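Local coordinates for protein chloride intracellular channel Clic (Drosophila melanogaster, PDB 2YV7) that might insert into membranes and form pH-dependent chloride channels, switching from a soluble, GST-like globular form, at residues 102-107 against 113-118; 122-127 against 164-169; 149-154 against 202-207; 180-185 against 206-211. One frame throughout, in Å; residues are numbered along the deposited sequence.

Contact 1 of 4, residues 102-107 against 113-118; sequences RHIMKN and NLFVQD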
# COMPACT_ATOMS: atom_id res chain seq x y z
N ARG A 102 3.96 3.29 -14.91
CA ARG A 102 3.78 3.73 -16.27
C ARG A 102 3.24 2.58 -17.09
O ARG A 102 2.31 2.77 -17.85
CB ARG A 102 5.11 4.27 -16.83
CG ARG A 102 5.00 5.34 -17.91
CD ARG A 102 6.26 6.21 -17.96
NE ARG A 102 6.06 7.45 -18.72
CZ ARG A 102 6.67 7.77 -19.87
NH1 ARG A 102 7.57 6.96 -20.42
NH2 ARG A 102 6.38 8.93 -20.46
N HIS A 103 3.77 1.37 -16.87
CA HIS A 103 3.29 0.17 -17.60
C HIS A 103 1.85 -0.19 -17.27
O HIS A 103 1.05 -0.49 -18.16
CB HIS A 103 4.19 -1.03 -17.34
CG HIS A 103 3.92 -2.18 -18.24
ND1 HIS A 103 3.00 -3.16 -17.94
CD2 HIS A 103 4.43 -2.50 -19.46
CE1 HIS A 103 2.98 -4.06 -18.91
NE2 HIS A 103 3.83 -3.67 -19.85
N ILE A 104 1.48 -0.14 -15.98
CA ILE A 104 0.12 -0.42 -15.59
C ILE A 104 -0.80 0.57 -16.25
O ILE A 104 -1.80 0.17 -16.85
CB ILE A 104 -0.06 -0.41 -14.02
CG1 ILE A 104 0.78 -1.54 -13.44
CG2 ILE A 104 -1.57 -0.63 -13.64
CD1 ILE A 104 0.78 -1.59 -11.89
N MET A 105 -0.44 1.85 -16.19
CA MET A 105 -1.28 2.92 -16.74
C MET A 105 -1.46 2.83 -18.25
O MET A 105 -2.56 2.98 -18.76
CB MET A 105 -0.67 4.30 -16.44
CG MET A 105 -1.34 5.40 -17.22
SD MET A 105 -0.84 7.03 -16.66
CE MET A 105 0.89 7.12 -17.12
N LYS A 106 -0.36 2.62 -18.96
CA LYS A 106 -0.37 2.70 -20.42
C LYS A 106 -0.68 1.38 -21.11
O LYS A 106 -1.40 1.36 -22.11
CB LYS A 106 0.93 3.32 -20.91
CG LYS A 106 1.05 4.78 -20.49
CD LYS A 106 2.45 5.35 -20.72
CE LYS A 106 2.45 6.87 -20.61
NZ LYS A 106 1.67 7.53 -21.72
N ASN A 107 -0.17 0.27 -20.57
CA ASN A 107 -0.23 -1.05 -21.23
C ASN A 107 -1.19 -2.11 -20.68
O ASN A 107 -1.49 -3.11 -21.36
CB ASN A 107 1.18 -1.61 -21.33
CG ASN A 107 2.11 -0.67 -22.05
OD1 ASN A 107 3.21 -0.35 -21.57
ND2 ASN A 107 1.66 -0.18 -23.20
N ASN A 113 -8.11 4.30 -16.69
CA ASN A 113 -9.16 4.64 -15.74
C ASN A 113 -8.66 4.63 -14.29
O ASN A 113 -9.17 5.35 -13.47
CB ASN A 113 -10.37 3.70 -15.89
CG ASN A 113 -10.89 3.60 -17.34
OD1 ASN A 113 -11.07 4.62 -18.03
ND2 ASN A 113 -11.13 2.37 -17.80
N LEU A 114 -7.67 3.79 -13.98
CA LEU A 114 -7.21 3.67 -12.60
C LEU A 114 -6.29 4.86 -12.28
O LEU A 114 -6.27 5.40 -11.16
CB LEU A 114 -6.48 2.34 -12.42
CG LEU A 114 -6.12 1.85 -11.03
CD1 LEU A 114 -7.40 1.53 -10.28
CD2 LEU A 114 -5.19 0.61 -11.08
N PHE A 115 -5.51 5.27 -13.26
CA PHE A 115 -4.62 6.40 -13.11
C PHE A 115 -5.31 7.72 -13.47
O PHE A 115 -4.97 8.37 -14.44
CB PHE A 115 -3.30 6.14 -13.82
CG PHE A 115 -2.42 5.15 -13.10
CD1 PHE A 115 -2.69 3.79 -13.15
CD2 PHE A 115 -1.34 5.59 -12.33
CE1 PHE A 115 -1.89 2.86 -12.49
CE2 PHE A 115 -0.52 4.67 -11.63
CZ PHE A 115 -0.81 3.29 -11.71
N VAL A 116 -6.29 8.10 -12.64
CA VAL A 116 -7.04 9.36 -12.77
C VAL A 116 -6.05 10.50 -12.77
O VAL A 116 -5.03 10.40 -12.10
CB VAL A 116 -8.03 9.58 -11.56
CG1 VAL A 116 -8.75 10.96 -11.63
CG2 VAL A 116 -9.05 8.48 -11.47
N GLN A 117 -6.32 11.55 -13.54
CA GLN A 117 -5.52 12.77 -13.49
C GLN A 117 -6.11 13.71 -12.45
O GLN A 117 -7.24 14.19 -12.58
CB GLN A 117 -5.43 13.46 -14.87
CG GLN A 117 -5.12 12.53 -16.05
CD GLN A 117 -3.63 12.23 -16.22
OE1 GLN A 117 -2.99 11.60 -15.36
NE2 GLN A 117 -3.06 12.65 -17.37
N ASP A 118 -5.36 13.91 -11.37
CA ASP A 118 -5.78 14.80 -10.30
C ASP A 118 -4.52 15.33 -9.61
O ASP A 118 -4.05 14.74 -8.65
CB ASP A 118 -6.74 14.09 -9.34
CG ASP A 118 -7.38 15.04 -8.32
OD1 ASP A 118 -6.69 16.00 -7.89
OD2 ASP A 118 -8.57 14.85 -7.94
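A Met-aromatic contact between M105 and F115 lies where the thioredoxin-like N-terminal domain gives way to the helical part of the chain. The two CA atoms are 6.0 Å apart. M105 CB sits over one face of the F115 ring, 4.2 Å from the ring centroid and 24° off the normal, as a CH-pi contact displaced toward the rim. The sulfur is placed differently. M105 SD is 5.2 Å from the same centroid at an oblique 45°, and it lies 3.9 Å from F115 CB. At the ring edge, I104 CG2 touches F115 CE1 at 3.7 Å. F115 has CG anti to its carbonyl carbon (chi1 -73°), which turns the ring toward helix 97-107. F115 is the centre of an inverse gamma turn, closed by a weak bond from V116 N to L114 O of 3.1 Å. Replacing F115 with an alanine is likely to leave M105 CB without the face beneath it and I104 CG2 without its edge partner, opening a gap beside the helix. F115 also touches D49, while I104 meets L53 and L87. The turn thus joins helix 97-107 and helix 41-55 at the domain junction of a GST fold.

Contact 2 of 4, residues 122-127 against 164-169; sequences ATLIEN and RFLTGD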
# COMPACT_ATOMS: atom_id res chain seq x y z
N ALA A 122 -2.42 14.32 -6.09
CA ALA A 122 -0.97 14.01 -6.07
C ALA A 122 -0.26 14.89 -5.07
O ALA A 122 0.51 14.42 -4.25
CB ALA A 122 -0.36 14.23 -7.40
N THR A 123 -0.54 16.18 -5.12
CA THR A 123 0.22 17.10 -4.26
C THR A 123 -0.19 16.88 -2.80
O THR A 123 0.63 16.98 -1.86
CB THR A 123 -0.13 18.55 -4.62
OG1 THR A 123 0.34 18.84 -5.95
CG2 THR A 123 0.58 19.49 -3.61
N LEU A 124 -1.48 16.62 -2.61
CA LEU A 124 -2.05 16.35 -1.29
C LEU A 124 -1.28 15.26 -0.53
O LEU A 124 -1.04 15.37 0.65
CB LEU A 124 -3.53 15.99 -1.37
CG LEU A 124 -4.26 15.58 -0.08
CD1 LEU A 124 -4.51 16.86 0.71
CD2 LEU A 124 -5.60 14.93 -0.48
N ILE A 125 -1.00 14.14 -1.20
CA ILE A 125 -0.41 13.01 -0.49
C ILE A 125 1.12 12.93 -0.57
O ILE A 125 1.74 12.11 0.09
CB ILE A 125 -1.06 11.70 -0.92
CG1 ILE A 125 -0.74 11.37 -2.41
CG2 ILE A 125 -2.61 11.78 -0.73
CD1 ILE A 125 -1.26 9.93 -2.88
N GLU A 126 1.73 13.76 -1.40
CA GLU A 126 3.18 13.72 -1.58
C GLU A 126 3.94 13.86 -0.26
O GLU A 126 3.55 14.68 0.61
CB GLU A 126 3.60 14.82 -2.56
CG GLU A 126 5.03 14.72 -2.99
CD GLU A 126 5.34 15.71 -4.10
OE1 GLU A 126 4.77 16.85 -4.03
OE2 GLU A 126 6.11 15.33 -5.03
N ASN A 127 5.00 13.05 -0.11
CA ASN A 127 5.93 13.15 1.03
C ASN A 127 5.33 12.72 2.38
O ASN A 127 5.90 12.95 3.43
CB ASN A 127 6.46 14.61 1.17
CG ASN A 127 7.44 15.02 0.05
OD1 ASN A 127 7.44 16.19 -0.40
ND2 ASN A 127 8.27 14.09 -0.40
N ARG A 164 -16.32 8.48 -1.38
CA ARG A 164 -15.88 7.33 -0.61
C ARG A 164 -14.36 7.33 -0.67
O ARG A 164 -13.75 7.08 0.34
CB ARG A 164 -16.40 5.99 -1.15
CG ARG A 164 -16.02 4.81 -0.28
CD ARG A 164 -16.59 3.53 -0.78
NE ARG A 164 -17.90 3.38 -0.20
CZ ARG A 164 -18.29 2.35 0.55
NH1 ARG A 164 -17.46 1.34 0.81
NH2 ARG A 164 -19.53 2.34 1.00
N PHE A 165 -13.80 7.64 -1.83
CA PHE A 165 -12.32 7.59 -1.98
C PHE A 165 -11.72 8.94 -2.37
O PHE A 165 -12.42 9.95 -2.41
CB PHE A 165 -12.00 6.48 -2.99
CG PHE A 165 -12.51 5.14 -2.57
CD1 PHE A 165 -11.97 4.48 -1.46
CD2 PHE A 165 -13.56 4.52 -3.29
CE1 PHE A 165 -12.43 3.22 -1.08
CE2 PHE A 165 -14.01 3.23 -2.92
CZ PHE A 165 -13.44 2.60 -1.82
N LEU A 166 -10.41 9.00 -2.63
CA LEU A 166 -9.79 10.32 -2.77
C LEU A 166 -10.35 11.15 -3.96
O LEU A 166 -10.37 12.37 -3.90
CB LEU A 166 -8.29 10.24 -2.98
CG LEU A 166 -7.49 9.90 -1.73
CD1 LEU A 166 -6.12 9.36 -2.08
CD2 LEU A 166 -7.34 11.18 -0.84
N THR A 167 -10.67 10.51 -5.07
CA THR A 167 -11.04 11.29 -6.26
C THR A 167 -12.49 11.02 -6.68
O THR A 167 -12.92 11.50 -7.74
CB THR A 167 -10.15 10.98 -7.47
OG1 THR A 167 -10.39 9.62 -7.83
CG2 THR A 167 -8.63 11.15 -7.14
N GLY A 168 -13.23 10.28 -5.86
CA GLY A 168 -14.63 9.89 -6.16
C GLY A 168 -15.08 8.63 -5.45
O GLY A 168 -14.45 8.23 -4.46
N ASP A 169 -16.14 7.96 -5.95
CA ASP A 169 -16.60 6.78 -5.25
C ASP A 169 -15.94 5.47 -5.69
O ASP A 169 -16.27 4.44 -5.14
CB ASP A 169 -18.12 6.68 -5.23
CG ASP A 169 -18.79 7.93 -4.61
OD1 ASP A 169 -18.29 8.44 -3.55
OD2 ASP A 169 -19.83 8.40 -5.17
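The last turn of helix 119-125 faces the loop 164-169, and its nearest CA pair, L124 and L166, is 9.9 Å apart. Side chains must bridge that distance, and no hydrogen bond crosses it. L166 does the reaching from the loop. Its CG is anti to the carbonyl carbon (chi1 -75°), and the two methyls fork toward different helix residues. L166 CD2 meets L124 CD2 end to end at 4.1 Å, the two side chains lying at a slant. L166 CD1 approaches I125 CG2 more loosely, at 4.5 Å. L124 holds CG anti to its backbone N (chi1 176°), which sends its methyls toward the loop. H157 touches both L124 and L166, and L178 also packs on L166.

The backbone N of L166 is hydrogen-bonded to D175 OD1. An aspartate in the first turn of the following helix, bonded to the loop before it, is a known feature of the GST C-terminal fold, and this arrangement is consistent with it.

The loop is also braced from within. F165 N donates to G168 O at 2.8 Å. R164 N donates to D169 OD1 at 2.9 Å, with an angle of 157° at the hydrogen, and meets that oxygen nearly along its C-O axis. R164 CG lies over the centre of the F165 ring, 3.6 Å above its plane. On the helix side, the chain leaves helical geometry at E126. E126 N makes a weak bond to A122 O of 3.2 Å, and L124 O is hydrogen-bonded to NE2 of H150.

Contact 3 of 4, residues 149-154 against 202-207; sequences SHLRKI and TALWRY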
# COMPACT_ATOMS: atom_id res chain seq x y z
N SER A 149 -0.39 17.06 11.02
CA SER A 149 -0.84 18.19 10.19
C SER A 149 -1.17 17.73 8.75
O SER A 149 -2.12 18.22 8.12
CB SER A 149 0.23 19.30 10.10
OG SER A 149 0.50 19.88 11.36
N HIS A 150 -0.35 16.82 8.25
CA HIS A 150 -0.54 16.27 6.86
C HIS A 150 -1.84 15.45 6.83
O HIS A 150 -2.61 15.57 5.90
CB HIS A 150 0.63 15.40 6.54
CG HIS A 150 0.81 15.14 5.07
ND1 HIS A 150 2.06 15.00 4.52
CD2 HIS A 150 -0.07 15.06 4.05
CE1 HIS A 150 1.93 14.76 3.22
NE2 HIS A 150 0.65 14.78 2.91
N LEU A 151 -2.05 14.61 7.86
CA LEU A 151 -3.28 13.75 7.92
C LEU A 151 -4.50 14.66 8.04
O LEU A 151 -5.58 14.32 7.58
CB LEU A 151 -3.24 12.80 9.10
CG LEU A 151 -2.10 11.76 9.14
CD1 LEU A 151 -2.06 10.86 10.37
CD2 LEU A 151 -2.26 10.86 7.81
N ARG A 152 -4.34 15.81 8.73
CA ARG A 152 -5.46 16.78 8.79
C ARG A 152 -5.83 17.30 7.45
O ARG A 152 -7.01 17.44 7.14
CB ARG A 152 -5.12 17.89 9.81
CG ARG A 152 -6.14 19.06 9.96
CD ARG A 152 -7.52 18.54 10.36
NE ARG A 152 -8.55 19.62 10.48
CZ ARG A 152 -8.78 20.27 11.62
NH1 ARG A 152 -8.04 19.98 12.68
NH2 ARG A 152 -9.74 21.21 11.70
N LYS A 153 -4.84 17.62 6.64
CA LYS A 153 -5.07 18.06 5.24
C LYS A 153 -5.81 17.01 4.47
O LYS A 153 -6.80 17.31 3.78
CB LYS A 153 -3.77 18.44 4.53
CG LYS A 153 -2.81 19.50 5.19
CD LYS A 153 -3.45 20.72 5.72
CE LYS A 153 -2.38 21.49 6.65
NZ LYS A 153 -0.97 21.39 6.06
N ILE A 154 -5.37 15.75 4.59
CA ILE A 154 -6.07 14.64 3.90
C ILE A 154 -7.48 14.50 4.42
O ILE A 154 -8.42 14.41 3.70
CB ILE A 154 -5.24 13.32 4.00
CG1 ILE A 154 -3.88 13.57 3.34
CG2 ILE A 154 -6.01 12.12 3.46
CD1 ILE A 154 -2.70 12.47 3.68
N THR A 202 -12.76 12.69 11.44
CA THR A 202 -13.88 11.83 11.05
C THR A 202 -13.84 11.30 9.62
O THR A 202 -14.12 10.11 9.40
CB THR A 202 -15.24 12.53 11.35
OG1 THR A 202 -15.28 12.82 12.76
CG2 THR A 202 -16.41 11.57 11.12
N ALA A 203 -13.48 12.14 8.66
CA ALA A 203 -13.53 11.72 7.21
C ALA A 203 -12.40 10.69 6.92
O ALA A 203 -12.57 9.74 6.12
CB ALA A 203 -13.42 12.88 6.33
N LEU A 204 -11.27 10.91 7.58
CA LEU A 204 -10.13 9.99 7.49
C LEU A 204 -10.46 8.63 8.11
O LEU A 204 -10.13 7.57 7.55
CB LEU A 204 -8.87 10.64 8.08
CG LEU A 204 -7.57 9.83 7.80
CD1 LEU A 204 -7.28 9.66 6.27
CD2 LEU A 204 -6.37 10.43 8.55
N TRP A 205 -11.13 8.63 9.25
CA TRP A 205 -11.46 7.36 9.91
C TRP A 205 -12.48 6.64 9.06
O TRP A 205 -12.42 5.43 8.89
CB TRP A 205 -11.93 7.62 11.36
CG TRP A 205 -10.80 7.66 12.29
CD1 TRP A 205 -10.39 8.72 13.07
CD2 TRP A 205 -9.87 6.58 12.54
NE1 TRP A 205 -9.28 8.35 13.79
CE2 TRP A 205 -8.93 7.06 13.49
CE3 TRP A 205 -9.76 5.26 12.05
CZ2 TRP A 205 -7.89 6.27 13.99
CZ3 TRP A 205 -8.68 4.44 12.52
CH2 TRP A 205 -7.77 4.96 13.50
N ARG A 206 -13.37 7.41 8.44
CA ARG A 206 -14.40 6.83 7.54
C ARG A 206 -13.71 6.23 6.29
O ARG A 206 -14.07 5.16 5.83
CB ARG A 206 -15.41 7.90 7.19
CG ARG A 206 -16.54 7.45 6.22
CD ARG A 206 -17.64 8.55 5.98
NE ARG A 206 -17.17 9.94 6.04
CZ ARG A 206 -17.49 10.82 7.02
NH1 ARG A 206 -18.28 10.45 8.04
NH2 ARG A 206 -17.01 12.07 7.00
N TYR A 207 -12.68 6.91 5.77
CA TYR A 207 -11.92 6.37 4.65
C TYR A 207 -11.26 5.02 5.05
O TYR A 207 -11.30 4.05 4.28
CB TYR A 207 -10.84 7.41 4.27
CG TYR A 207 -9.96 7.08 3.10
CD1 TYR A 207 -10.41 7.21 1.78
CD2 TYR A 207 -8.65 6.69 3.32
CE1 TYR A 207 -9.57 6.97 0.67
CE2 TYR A 207 -7.76 6.44 2.22
CZ TYR A 207 -8.21 6.59 0.93
OH TYR A 207 -7.31 6.35 -0.07
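This is a buried, wholly apolar helix-to-helix contact in the helical C-terminal domain, with L204 of helix 202-212 set against L151 and I154 of helix 141-161. The nearest CA atoms, those of I154 and L204, are 7.1 Å apart. L204 carries its side of the contact through both methyls. CG is anti to the backbone N (chi1 -170°), and the branch points at the other helix. L204 CD1 touches I154 CG2 at 3.9 Å. L204 CD2 comes to L151 CB at 4.0 Å and lies 4.2 Å from L151 CD2. That methyl is also 4.1 Å from L151 O, so it rests partly on the backbone. L151 and I154 are three residues apart, about one helical turn, and offer neighbouring patches to a single leucine.

I154 presents the branch methyl and not the longer arm: CG2 is anti to the backbone N, whereas CG1 is anti to the carbonyl carbon (chi1 -60°). N155 adds to the wall around L204 and also touches A203, which meets L158 as well. L151 also packs on I197 and L182, and I154 on L128.

Both segments are regular helix. I154 N donates to H150 O, and R206 N donates to T202 O. At the outer side, R152 NE forms a salt bridge with D156 OD2 one turn along the same helix. The contact joins helix 141-161 to helix 202-212 within the all-helical C-terminal domain of the GST fold.

Contact 4 of 4, residues 180-185 against 206-211; sequences PRLQHI and RYMYHM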
# COMPACT_ATOMS: atom_id res chain seq x y z
N PRO A 180 -1.86 1.93 1.96
CA PRO A 180 -0.73 1.23 2.61
C PRO A 180 0.06 2.15 3.59
O PRO A 180 0.36 1.75 4.72
CB PRO A 180 0.13 0.75 1.43
CG PRO A 180 -0.82 0.64 0.26
CD PRO A 180 -1.77 1.82 0.47
N ARG A 181 0.22 3.44 3.23
CA ARG A 181 0.94 4.33 4.20
C ARG A 181 0.10 4.59 5.46
O ARG A 181 0.64 4.64 6.52
CB ARG A 181 1.33 5.65 3.50
CG ARG A 181 2.42 5.41 2.44
CD ARG A 181 2.33 6.49 1.32
NE ARG A 181 3.55 6.26 0.54
CZ ARG A 181 3.70 5.25 -0.34
NH1 ARG A 181 2.69 4.42 -0.58
NH2 ARG A 181 4.87 5.11 -0.98
N LEU A 182 -1.23 4.71 5.37
CA LEU A 182 -2.08 4.86 6.56
C LEU A 182 -1.95 3.64 7.48
O LEU A 182 -1.81 3.76 8.73
CB LEU A 182 -3.54 5.06 6.12
CG LEU A 182 -3.84 6.40 5.43
CD1 LEU A 182 -5.29 6.42 5.18
CD2 LEU A 182 -3.55 7.56 6.50
N GLN A 183 -1.88 2.49 6.88
CA GLN A 183 -1.69 1.28 7.68
C GLN A 183 -0.31 1.23 8.39
O GLN A 183 -0.29 0.92 9.60
CB GLN A 183 -1.91 0.03 6.78
CG GLN A 183 -1.93 -1.27 7.65
CD GLN A 183 -3.23 -1.42 8.48
OE1 GLN A 183 -4.09 -0.56 8.45
NE2 GLN A 183 -3.37 -2.56 9.22
N HIS A 184 0.81 1.62 7.75
CA HIS A 184 2.10 1.65 8.45
C HIS A 184 2.06 2.72 9.53
O HIS A 184 2.58 2.55 10.60
CB HIS A 184 3.21 1.99 7.45
CG HIS A 184 3.67 0.84 6.61
ND1 HIS A 184 2.80 0.02 5.91
CD2 HIS A 184 4.92 0.45 6.25
CE1 HIS A 184 3.50 -0.91 5.25
NE2 HIS A 184 4.78 -0.61 5.38
N ILE A 185 1.43 3.86 9.24
CA ILE A 185 1.25 4.93 10.26
C ILE A 185 0.54 4.38 11.49
O ILE A 185 1.10 4.56 12.58
CB ILE A 185 0.50 6.14 9.69
CG1 ILE A 185 1.42 6.92 8.72
CG2 ILE A 185 0.11 7.12 10.81
CD1 ILE A 185 0.58 7.99 7.90
N ARG A 206 -13.37 7.41 8.44
CA ARG A 206 -14.40 6.83 7.54
C ARG A 206 -13.71 6.23 6.29
O ARG A 206 -14.07 5.16 5.83
CB ARG A 206 -15.41 7.90 7.19
CG ARG A 206 -16.54 7.45 6.22
CD ARG A 206 -17.64 8.55 5.98
NE ARG A 206 -17.17 9.94 6.04
CZ ARG A 206 -17.49 10.82 7.02
NH1 ARG A 206 -18.28 10.45 8.04
NH2 ARG A 206 -17.01 12.07 7.00
N TYR A 207 -12.68 6.91 5.77
CA TYR A 207 -11.92 6.37 4.65
C TYR A 207 -11.26 5.02 5.05
O TYR A 207 -11.30 4.05 4.28
CB TYR A 207 -10.84 7.41 4.27
CG TYR A 207 -9.96 7.08 3.10
CD1 TYR A 207 -10.41 7.21 1.78
CD2 TYR A 207 -8.65 6.69 3.32
CE1 TYR A 207 -9.57 6.97 0.67
CE2 TYR A 207 -7.76 6.44 2.22
CZ TYR A 207 -8.21 6.59 0.93
OH TYR A 207 -7.31 6.35 -0.07
N MET A 208 -10.63 4.97 6.23
CA MET A 208 -9.99 3.73 6.69
C MET A 208 -11.02 2.63 6.93
O MET A 208 -10.78 1.44 6.60
CB MET A 208 -9.10 4.02 7.92
CG MET A 208 -7.93 4.88 7.54
SD MET A 208 -6.71 5.09 8.84
CE MET A 208 -7.37 6.47 9.73
N TYR A 209 -12.19 3.01 7.42
CA TYR A 209 -13.25 2.06 7.61
C TYR A 209 -13.50 1.36 6.27
O TYR A 209 -13.48 0.13 6.18
CB TYR A 209 -14.48 2.75 8.13
CG TYR A 209 -15.64 1.84 8.31
CD1 TYR A 209 -15.71 0.99 9.41
CD2 TYR A 209 -16.67 1.82 7.39
CE1 TYR A 209 -16.79 0.13 9.58
CE2 TYR A 209 -17.74 0.99 7.55
CZ TYR A 209 -17.79 0.13 8.66
OH TYR A 209 -18.88 -0.72 8.85
N HIS A 210 -13.68 2.15 5.23
CA HIS A 210 -13.85 1.59 3.89
C HIS A 210 -12.67 0.83 3.36
O HIS A 210 -12.85 -0.09 2.60
CB HIS A 210 -14.27 2.65 2.91
CG HIS A 210 -15.60 3.24 3.23
ND1 HIS A 210 -16.71 2.46 3.51
CD2 HIS A 210 -16.00 4.53 3.41
CE1 HIS A 210 -17.74 3.25 3.80
NE2 HIS A 210 -17.34 4.51 3.73
N MET A 211 -11.45 1.26 3.70
CA MET A 211 -10.25 0.54 3.31
C MET A 211 -10.20 -0.87 3.82
O MET A 211 -9.75 -1.79 3.10
CB MET A 211 -9.02 1.35 3.79
CG MET A 211 -7.90 0.64 4.31
SD MET A 211 -6.71 1.99 4.71
CE MET A 211 -6.35 1.49 6.36
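Q183 OE1 is held by a hydrogen bond with OH of Y212, and the CE methyl of M211 rests against the same oxygen at 3.7 Å. The other amide atom, Q183 NE2, is hydrogen-bonded to T251 O. The amide is therefore fixed at both ends although it is buried. Its chain bends at chi2 (73°), which brings OE1 round to M211. This is the crossing of helix 173-193 and helix 202-212 in the core of the GST-like helical domain. The two short segments cross at -104°, and their axes come within 11.3 Å.

The apolar half of the contact is built on L182. Its CD1 reaches the Y207 ring at the edge, in the ring plane, and lies 3.8 Å from Y207 CD2. The L182 and Y207 side chains cross at about a right angle. The same methyl meets M208 CG at 3.9 Å, while M208 SD lies 4.2 Å from L182 CB. M208 has CG anti to its carbonyl carbon (chi1 -67°), a turn that sets CG and SD against L182. M179 also touches M211, and R186 touches M208.

Helix 173-193 is kinked at P180, whose N has no bond to the turn before. Beyond the kink the helix resumes, and P180 O accepts a bond from H184 N at 3.1 Å and a weak one from H184 ND1 at 3.2 Å.

How the contacts relate
Contact 1 comes first in the chain and closes a short loop of five residues at the domain junction. It lies in series with the rest, but V116 and D118 touch T167 of contact 2. Contact 2 then closes a span of 36 residues, mostly helix, bringing the end of helix 119-125 to the loop before helix 173-193. Contact 3 crosses it: it opens inside that span and ends beyond it, on helix 202-212. Contact 4 opens within the span of contact 3 and ends on the same helix, sharing R206 and Y207. Contacts 3 and 4 together tie helices 141-161, 173-193 and 202-212, where L182 touches both L151 and L204.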